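Local coordinates for SusD-like carbohydrate binding protein (Bacteroides vulgatus, PDB 3LEW) that probably binds carbohydrate at the cell surface as an outer-membrane protein of the SusD family, serving nutrient capture, at residues D300-M305 and T374-K379; R293-D298 and E397-L402; M324-F329 and E401-G406. All blocks are in the same frame, centred on the assembly; numbering follows the deposited sequence.

Interaction 1. Residues D300-M305 and T374-K379; sequences DYRKEM and TARGAK
A Schellman motif ends helix 365-376 of this SusD-family protein, and its last carbonyl receives an Asx turn of the 300-305 loop: Y301 N donates to R376 O (3.1 Å), meeting it almost head-on to the C=O bond, while D300 CA makes a CH...O contact with the same oxygen. G377, with positive phi, closes the helix by its bond back to T374 O, and its bare CA lies 4.1 Å from D300 CA, leaving little room for a side chain.

The Asx turn rests on D300 OD1, which takes the R302 backbone N on its anti side and R302 NE on its syn side. R302 NH2 meets D300 OD2 at 2.8 Å, completing a side-on, two-nitrogen salt bridge nearly in the guanidinium plane; a bend at chi3 (-65°) folds the arginine back onto the aspartate. The flat ion pair is thus held against residues 374-379, where R376 CB and CG lie over one guanidinium face (R302 NE to R376 CB, 3.6 Å) and A378 CB sits 3.4 Å from D300 OD2. R302 also reaches E397 and E401, which probably balances this buried charge.

With chi1 at 61° the tyrosine side chain of Y301 swings over its own backbone, laying the ring across the helix end, with R376 O over one face. R376, whose NH2 pairs with E401 and E253, gives NH1 to Y301 OH at 3.0 Å, tilted from its guanidinium plane; a water 2.7 Å from Y301 OH also bonds A375 O.

Interaction 2. Residues R293-D298 and E397-L402; sequences RDLFED and ERRKEL
K400, in the last turn of helix 387-401, lays its aliphatic chain along F296 of the loop that precedes strand 306-309, and the contact divides into apolar, water-mediated and ionic parts. In the apolar part, the lysine chain and the phenylalanine run antiparallel, side by side. K400 CE stands over one face of F296, 4.0 Å from the ring centroid and 25° off its normal, a CH-pi contact, while K400 CB lies 3.7 Å from F296 CZ. L295 adds to this surface: its CB touches K400 CG, and its CD1 lies 4.0 Å from R399 NH2, over a face of that guanidinium, whose charge is paired with D58.

Water carries the polar link. A bend at chi3 (66°) sets CE of K400 over the ring and lets NZ project beyond it, where NZ donates to two waters. One, 2.7 Å from K400 NZ, lies within bonding distance of L295 O and E297 OE2; the other accepts from E297 N and donates to E297 OE1.

The ionic part lies mostly within the helix, where K400 NZ meets E397 OE1 at 2.9 Å on the syn side. E297 OE1 stays 4.3 Å from K400 NZ, too far for a salt bridge, and accepts from the backbone N of K379. The chemistry implies a lysine of two characters, its methylenes joining helix to loop by apolar packing and its ammonium shared between a direct carboxylate and a hydrated one.

Interaction 3. Residues M324-F329 and E401-G406; sequences MRNSKF and ELWGEG
Just beyond helix 387-401 the chain makes a type II beta turn from L402 to E405, closed by E405 N to L402 O at 3.0 Å, and this turn faces the end of strand 321-326, a member of the mixed sheet; the closest CA atoms, of F329 and G404, are 8.3 Å apart. G404 has positive phi and packs its bare CA close to the F329 ring.

K328 makes the polar link. CG anti to the backbone N (chi1 -174°) and a chain extended to its end carry NZ to the carbonyls at the start of the turn, where it donates three bonds: to W403 O at 2.8 Å, in the carbonyl plane and on a lone pair; to E401 O at 3.1 Å, from above the carbonyl plane; and to E405 OE2 at 2.8 Å, on the anti side. The last is a salt bridge between chains crossing at about a right angle, and E405 OE2 is also paired with R345. In this buried setting an alanine in place of K328 would probably leave the carbonyls of E401 and W403 without this donor and the E405 carboxylate without its lysine partner, with R345 still paired to it.

F329 meets the turn with the rim of its ring: E405 CG (3.8 Å from F329 CZ) and W403 O both lie near the ring plane. The indole of W403, whose NE1 bonds to D58 O, offers a face to N326, whose amide plane is tilted 49° to it. N326 is itself steadied by an Asx turn, its OD1 accepting from K328 N at 3.0 Å, which leaves ND2 over the rim of the indole, 3.3 Å from W403 CE3.

Overall arrangement
Along the chain, one region that runs from the loop after strand 286-288 into strand 321-326 and just beyond meets a second formed by helices 365-376 and 387-401 and the turn that follows. Interaction 2 encloses interaction 1 in sequence, whereas interactions 1 and 3 alternate. The centres of interactions 1 and 2 are about 8 Å apart. Those of interactions 2 and 3 are about 10 Å apart, and those of interactions 1 and 3 about 13 Å, all on the same side of the chain's centre. Salt bridges from the 300-305 loop and from the end of helix 365-376 meet on helix 387-401. Interactions 2 and 3 share E401 and L402, so the end of that helix joins loop, helix and sheet in one charged, largely buried patch.

Interaction 1. Residues D300-M305 and T374-K379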
# COMPACT_ATOMS: atom_id res chain seq x y z
N ASP A 300 -8.37 -20.70 -11.00
CA ASP A 300 -8.23 -19.62 -10.02
C ASP A 300 -9.17 -18.53 -10.47
O ASP A 300 -9.03 -18.05 -11.59
CB ASP A 300 -6.79 -19.13 -10.05
CG ASP A 300 -6.48 -18.06 -9.03
OD1 ASP A 300 -7.32 -17.15 -8.70
OD2 ASP A 300 -5.31 -18.08 -8.59
N TYR A 301 -10.14 -18.17 -9.65
CA TYR A 301 -11.15 -17.22 -10.10
C TYR A 301 -10.62 -15.81 -10.31
O TYR A 301 -11.27 -15.02 -10.99
CB TYR A 301 -12.38 -17.22 -9.21
CG TYR A 301 -12.21 -16.85 -7.74
CD1 TYR A 301 -11.90 -15.56 -7.33
CD2 TYR A 301 -12.46 -17.80 -6.75
CE1 TYR A 301 -11.81 -15.25 -5.95
CE2 TYR A 301 -12.39 -17.48 -5.39
CZ TYR A 301 -12.04 -16.20 -5.00
OH TYR A 301 -12.02 -15.93 -3.64
N ARG A 302 -9.43 -15.50 -9.78
CA ARG A 302 -8.82 -14.20 -10.03
C ARG A 302 -8.42 -14.04 -11.52
O ARG A 302 -8.40 -12.90 -12.04
CB ARG A 302 -7.64 -13.95 -9.09
CG ARG A 302 -8.04 -14.00 -7.60
CD ARG A 302 -6.84 -14.01 -6.67
NE ARG A 302 -6.05 -15.24 -6.86
CZ ARG A 302 -4.90 -15.49 -6.24
NH1 ARG A 302 -4.44 -14.64 -5.31
NH2 ARG A 302 -4.23 -16.61 -6.48
N LYS A 303 -8.12 -15.15 -12.16
CA LYS A 303 -7.65 -15.16 -13.54
C LYS A 303 -8.78 -14.69 -14.48
O LYS A 303 -8.52 -14.00 -15.46
CB LYS A 303 -7.16 -16.54 -13.94
CG LYS A 303 -6.38 -16.58 -15.24
CD LYS A 303 -5.92 -17.98 -15.59
CE LYS A 303 -4.81 -17.94 -16.64
NZ LYS A 303 -4.26 -19.29 -16.90
N GLU A 304 -10.02 -14.99 -14.09
CA GLU A 304 -11.27 -14.63 -14.79
C GLU A 304 -11.51 -13.13 -14.81
O GLU A 304 -12.26 -12.61 -15.64
CB GLU A 304 -12.49 -15.25 -14.05
CG GLU A 304 -12.38 -16.76 -13.77
CD GLU A 304 -13.64 -17.36 -13.13
OE1 GLU A 304 -14.55 -16.62 -12.75
OE2 GLU A 304 -13.70 -18.58 -12.99
N MSE A 305 -10.93 -12.44 -13.82
CA MSE A 305 -11.10 -10.99 -13.63
C MSE A 305 -10.16 -10.15 -14.53
O MSE A 305 -10.23 -8.90 -14.55
CB MSE A 305 -10.91 -10.64 -12.15
CG MSE A 305 -11.99 -11.32 -11.33
SE MSE A 305 -11.55 -11.41 -9.46
CE MSE A 305 -11.14 -9.67 -9.23
N THR A 374 -5.92 -22.25 -1.98
CA THR A 374 -7.16 -22.98 -1.97
C THR A 374 -8.40 -22.06 -2.02
O THR A 374 -9.37 -22.32 -2.79
CB THR A 374 -7.25 -23.92 -0.74
OG1 THR A 374 -6.20 -24.89 -0.84
CG2 THR A 374 -8.63 -24.66 -0.71
N ALA A 375 -8.39 -21.02 -1.21
CA ALA A 375 -9.51 -20.11 -1.11
C ALA A 375 -9.78 -19.46 -2.48
O ALA A 375 -10.96 -19.21 -2.85
CB ALA A 375 -9.30 -19.04 -0.03
N ARG A 376 -8.73 -19.23 -3.27
CA ARG A 376 -8.91 -18.56 -4.56
C ARG A 376 -9.05 -19.53 -5.74
O ARG A 376 -9.30 -19.10 -6.86
CB ARG A 376 -7.75 -17.61 -4.81
CG ARG A 376 -7.51 -16.58 -3.70
CD ARG A 376 -8.69 -15.66 -3.44
NE ARG A 376 -8.39 -14.70 -2.39
CZ ARG A 376 -9.19 -14.39 -1.38
NH1 ARG A 376 -10.41 -14.94 -1.25
NH2 ARG A 376 -8.76 -13.52 -0.48
N GLY A 377 -8.88 -20.83 -5.52
CA GLY A 377 -8.94 -21.79 -6.63
C GLY A 377 -7.61 -22.04 -7.34
O GLY A 377 -7.58 -22.67 -8.38
N ALA A 378 -6.53 -21.53 -6.77
CA ALA A 378 -5.18 -21.71 -7.28
C ALA A 378 -4.65 -23.12 -6.93
O ALA A 378 -5.07 -23.73 -5.95
CB ALA A 378 -4.26 -20.66 -6.70
N LYS A 379 -3.72 -23.60 -7.74
CA LYS A 379 -3.12 -24.89 -7.48
C LYS A 379 -2.26 -24.79 -6.23
O LYS A 379 -1.49 -23.83 -6.08
CB LYS A 379 -2.32 -25.36 -8.69
CG LYS A 379 -3.16 -26.11 -9.71
O HOH W 1 -13.05 -17.75 -1.96

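Interaction 2. Residues R293-D298 and E397-L402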
# COMPACT_ATOMS: atom_id res chain seq x y z
N ARG A 293 -1.42 -12.18 -16.18
CA ARG A 293 -2.50 -13.16 -16.21
C ARG A 293 -1.92 -14.59 -16.28
O ARG A 293 -2.51 -15.51 -15.74
CB ARG A 293 -3.43 -12.90 -17.39
CG ARG A 293 -4.68 -13.79 -17.44
CD ARG A 293 -5.63 -13.32 -18.51
NE ARG A 293 -6.95 -13.95 -18.45
CZ ARG A 293 -7.22 -15.18 -18.86
NH1 ARG A 293 -6.27 -15.97 -19.37
NH2 ARG A 293 -8.47 -15.66 -18.76
N ASP A 294 -0.77 -14.76 -16.93
CA ASP A 294 -0.10 -16.05 -16.98
C ASP A 294 0.47 -16.57 -15.65
O ASP A 294 0.90 -17.74 -15.58
CB ASP A 294 1.04 -15.99 -18.01
CG ASP A 294 0.53 -15.80 -19.42
OD1 ASP A 294 -0.63 -16.21 -19.68
OD2 ASP A 294 1.32 -15.28 -20.26
N LEU A 295 0.52 -15.73 -14.63
CA LEU A 295 0.91 -16.16 -13.30
C LEU A 295 -0.16 -16.99 -12.60
O LEU A 295 0.15 -17.59 -11.56
CB LEU A 295 1.28 -14.97 -12.42
CG LEU A 295 2.40 -14.04 -12.90
CD1 LEU A 295 2.69 -12.91 -11.88
CD2 LEU A 295 3.66 -14.86 -13.20
N PHE A 296 -1.39 -17.03 -13.14
CA PHE A 296 -2.52 -17.72 -12.55
C PHE A 296 -2.80 -19.02 -13.26
O PHE A 296 -2.72 -19.11 -14.48
CB PHE A 296 -3.79 -16.84 -12.60
CG PHE A 296 -3.67 -15.54 -11.85
CD1 PHE A 296 -3.06 -14.44 -12.42
CD2 PHE A 296 -4.16 -15.43 -10.56
CE1 PHE A 296 -2.90 -13.25 -11.69
CE2 PHE A 296 -4.05 -14.26 -9.87
CZ PHE A 296 -3.43 -13.16 -10.44
N GLU A 297 -3.13 -20.05 -12.48
CA GLU A 297 -3.61 -21.31 -13.05
C GLU A 297 -5.10 -21.23 -13.42
O GLU A 297 -5.91 -20.62 -12.74
CB GLU A 297 -3.41 -22.47 -12.06
CG GLU A 297 -1.98 -22.80 -11.70
CD GLU A 297 -1.50 -22.05 -10.46
OE1 GLU A 297 -2.33 -21.77 -9.58
OE2 GLU A 297 -0.30 -21.73 -10.37
N ASP A 298 -5.48 -21.88 -14.50
CA ASP A 298 -6.89 -22.02 -14.84
C ASP A 298 -7.61 -22.68 -13.66
O ASP A 298 -7.10 -23.64 -13.07
CB ASP A 298 -7.07 -22.91 -16.08
CG ASP A 298 -6.63 -22.23 -17.37
OD1 ASP A 298 -6.35 -21.00 -17.40
OD2 ASP A 298 -6.62 -22.98 -18.39
N GLU A 397 2.78 -14.92 -5.01
CA GLU A 397 1.38 -14.91 -4.52
C GLU A 397 0.99 -13.54 -3.94
O GLU A 397 -0.16 -13.12 -4.08
CB GLU A 397 1.13 -16.08 -3.53
CG GLU A 397 -0.32 -16.40 -3.29
CD GLU A 397 -1.08 -16.80 -4.54
OE1 GLU A 397 -0.60 -17.61 -5.36
OE2 GLU A 397 -2.17 -16.22 -4.72
N ARG A 398 1.92 -12.81 -3.31
CA ARG A 398 1.65 -11.41 -2.94
C ARG A 398 1.27 -10.55 -4.16
O ARG A 398 0.34 -9.78 -4.08
CB ARG A 398 2.86 -10.75 -2.25
CG ARG A 398 3.15 -11.31 -0.88
CD ARG A 398 4.43 -10.69 -0.26
NE ARG A 398 4.29 -9.27 -0.09
CZ ARG A 398 3.78 -8.64 0.97
NH1 ARG A 398 3.39 -9.30 2.04
NH2 ARG A 398 3.67 -7.31 0.96
N ARG A 399 2.02 -10.65 -5.27
CA ARG A 399 1.73 -9.88 -6.48
C ARG A 399 0.37 -10.26 -7.03
O ARG A 399 -0.36 -9.38 -7.51
CB ARG A 399 2.82 -10.14 -7.53
CG ARG A 399 4.17 -9.47 -7.12
CD ARG A 399 5.29 -10.01 -7.96
NE ARG A 399 5.07 -9.78 -9.38
CZ ARG A 399 5.80 -10.36 -10.33
NH1 ARG A 399 6.78 -11.20 -10.02
NH2 ARG A 399 5.57 -10.11 -11.61
N LYS A 400 0.04 -11.53 -6.94
CA LYS A 400 -1.21 -12.05 -7.50
C LYS A 400 -2.41 -11.62 -6.65
O LYS A 400 -3.40 -11.15 -7.18
CB LYS A 400 -1.16 -13.56 -7.60
CG LYS A 400 -0.20 -14.09 -8.65
CD LYS A 400 0.07 -15.58 -8.44
CE LYS A 400 -1.21 -16.45 -8.68
NZ LYS A 400 -1.00 -17.87 -8.22
N GLU A 401 -2.30 -11.78 -5.35
CA GLU A 401 -3.42 -11.51 -4.43
C GLU A 401 -3.60 -10.04 -4.12
O GLU A 401 -4.74 -9.60 -3.88
CB GLU A 401 -3.21 -12.31 -3.13
CG GLU A 401 -4.24 -12.05 -1.98
CD GLU A 401 -5.67 -12.46 -2.29
OE1 GLU A 401 -5.90 -13.19 -3.28
OE2 GLU A 401 -6.58 -12.06 -1.52
N LEU A 402 -2.49 -9.29 -4.04
CA LEU A 402 -2.49 -7.88 -3.61
C LEU A 402 -2.36 -6.86 -4.75
O LEU A 402 -2.09 -5.68 -4.51
CB LEU A 402 -1.39 -7.64 -2.56
CG LEU A 402 -1.50 -8.55 -1.33
CD1 LEU A 402 -0.24 -8.39 -0.42
CD2 LEU A 402 -2.78 -8.33 -0.52
O HOH W 2 0.93 -19.40 -9.42
O HOH W 3 -3.11 -19.20 -9.55

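Interaction 3. Residues M324-F329 and E401-G406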
# COMPACT_ATOMS: atom_id res chain seq x y z
N MSE A 324 -5.36 -4.83 -21.15
CA MSE A 324 -5.79 -5.85 -20.21
C MSE A 324 -6.34 -5.14 -18.97
O MSE A 324 -5.64 -4.35 -18.34
CB MSE A 324 -4.62 -6.81 -19.91
CG MSE A 324 -4.97 -7.99 -18.95
SE MSE A 324 -5.93 -9.42 -19.78
CE MSE A 324 -4.49 -10.08 -20.87
N ARG A 325 -7.59 -5.40 -18.66
CA ARG A 325 -8.27 -4.81 -17.53
C ARG A 325 -8.37 -5.79 -16.40
O ARG A 325 -8.35 -6.99 -16.59
CB ARG A 325 -9.71 -4.41 -17.91
CG ARG A 325 -9.88 -3.71 -19.21
CD ARG A 325 -9.09 -2.41 -19.31
NE ARG A 325 -9.18 -1.92 -20.68
CZ ARG A 325 -8.92 -0.67 -21.06
NH1 ARG A 325 -8.48 0.24 -20.20
NH2 ARG A 325 -8.99 -0.35 -22.32
N ASN A 326 -8.45 -5.24 -15.17
CA ASN A 326 -8.80 -6.00 -14.00
C ASN A 326 -10.16 -5.50 -13.48
O ASN A 326 -10.29 -4.32 -13.18
CB ASN A 326 -7.71 -5.83 -12.91
CG ASN A 326 -7.73 -6.93 -11.87
OD1 ASN A 326 -8.78 -7.62 -11.66
ND2 ASN A 326 -6.58 -7.11 -11.19
N SER A 327 -11.17 -6.37 -13.42
CA SER A 327 -12.45 -6.00 -12.81
C SER A 327 -12.34 -5.83 -11.27
O SER A 327 -13.34 -5.47 -10.61
CB SER A 327 -13.52 -7.02 -13.18
OG SER A 327 -13.20 -8.29 -12.64
N LYS A 328 -11.16 -6.03 -10.70
CA LYS A 328 -10.99 -6.05 -9.23
C LYS A 328 -11.59 -4.82 -8.53
O LYS A 328 -12.40 -4.96 -7.60
CB LYS A 328 -9.51 -6.19 -8.87
CG LYS A 328 -9.21 -6.36 -7.40
CD LYS A 328 -7.74 -6.70 -7.18
CE LYS A 328 -7.43 -6.80 -5.72
NZ LYS A 328 -6.02 -7.19 -5.42
N PHE A 329 -11.18 -3.62 -8.98
CA PHE A 329 -11.61 -2.36 -8.36
C PHE A 329 -12.66 -1.70 -9.26
O PHE A 329 -12.41 -1.46 -10.46
CB PHE A 329 -10.46 -1.40 -8.21
CG PHE A 329 -9.41 -1.85 -7.29
CD1 PHE A 329 -9.52 -1.60 -5.95
CD2 PHE A 329 -8.28 -2.50 -7.77
CE1 PHE A 329 -8.53 -2.02 -5.05
CE2 PHE A 329 -7.28 -2.90 -6.91
CZ PHE A 329 -7.42 -2.65 -5.52
N GLU A 401 -2.30 -11.78 -5.35
CA GLU A 401 -3.42 -11.51 -4.43
C GLU A 401 -3.60 -10.04 -4.12
O GLU A 401 -4.74 -9.60 -3.88
CB GLU A 401 -3.21 -12.31 -3.13
CG GLU A 401 -4.24 -12.05 -1.98
CD GLU A 401 -5.67 -12.46 -2.29
OE1 GLU A 401 -5.90 -13.19 -3.28
OE2 GLU A 401 -6.58 -12.06 -1.52
N LEU A 402 -2.49 -9.29 -4.04
CA LEU A 402 -2.49 -7.88 -3.61
C LEU A 402 -2.36 -6.86 -4.75
O LEU A 402 -2.09 -5.68 -4.51
CB LEU A 402 -1.39 -7.64 -2.56
CG LEU A 402 -1.50 -8.55 -1.33
CD1 LEU A 402 -0.24 -8.39 -0.42
CD2 LEU A 402 -2.78 -8.33 -0.52
N TRP A 403 -2.54 -7.31 -5.98
CA TRP A 403 -2.43 -6.46 -7.17
C TRP A 403 -3.24 -5.20 -6.99
O TRP A 403 -4.43 -5.24 -6.64
CB TRP A 403 -2.91 -7.21 -8.43
CG TRP A 403 -2.71 -6.42 -9.70
CD1 TRP A 403 -1.64 -6.53 -10.57
CD2 TRP A 403 -3.55 -5.36 -10.23
NE1 TRP A 403 -1.80 -5.63 -11.62
CE2 TRP A 403 -2.96 -4.91 -11.42
CE3 TRP A 403 -4.75 -4.77 -9.82
CZ2 TRP A 403 -3.50 -3.87 -12.17
CZ3 TRP A 403 -5.28 -3.73 -10.59
CH2 TRP A 403 -4.66 -3.32 -11.75
N GLY A 404 -2.62 -4.05 -7.21
CA GLY A 404 -3.37 -2.81 -7.13
C GLY A 404 -3.63 -2.23 -5.74
O GLY A 404 -4.16 -1.13 -5.64
N GLU A 405 -3.23 -2.94 -4.69
CA GLU A 405 -3.49 -2.51 -3.31
C GLU A 405 -2.34 -1.76 -2.64
O GLU A 405 -2.48 -1.37 -1.49
CB GLU A 405 -3.90 -3.71 -2.47
CG GLU A 405 -5.26 -4.28 -2.91
CD GLU A 405 -5.65 -5.51 -2.13
OE1 GLU A 405 -6.04 -5.40 -0.92
OE2 GLU A 405 -5.58 -6.58 -2.77
N GLY A 406 -1.26 -1.53 -3.36
CA GLY A 406 -0.20 -0.63 -2.91
C GLY A 406 1.12 -1.21 -2.44
O GLY A 406 1.87 -0.52 -1.75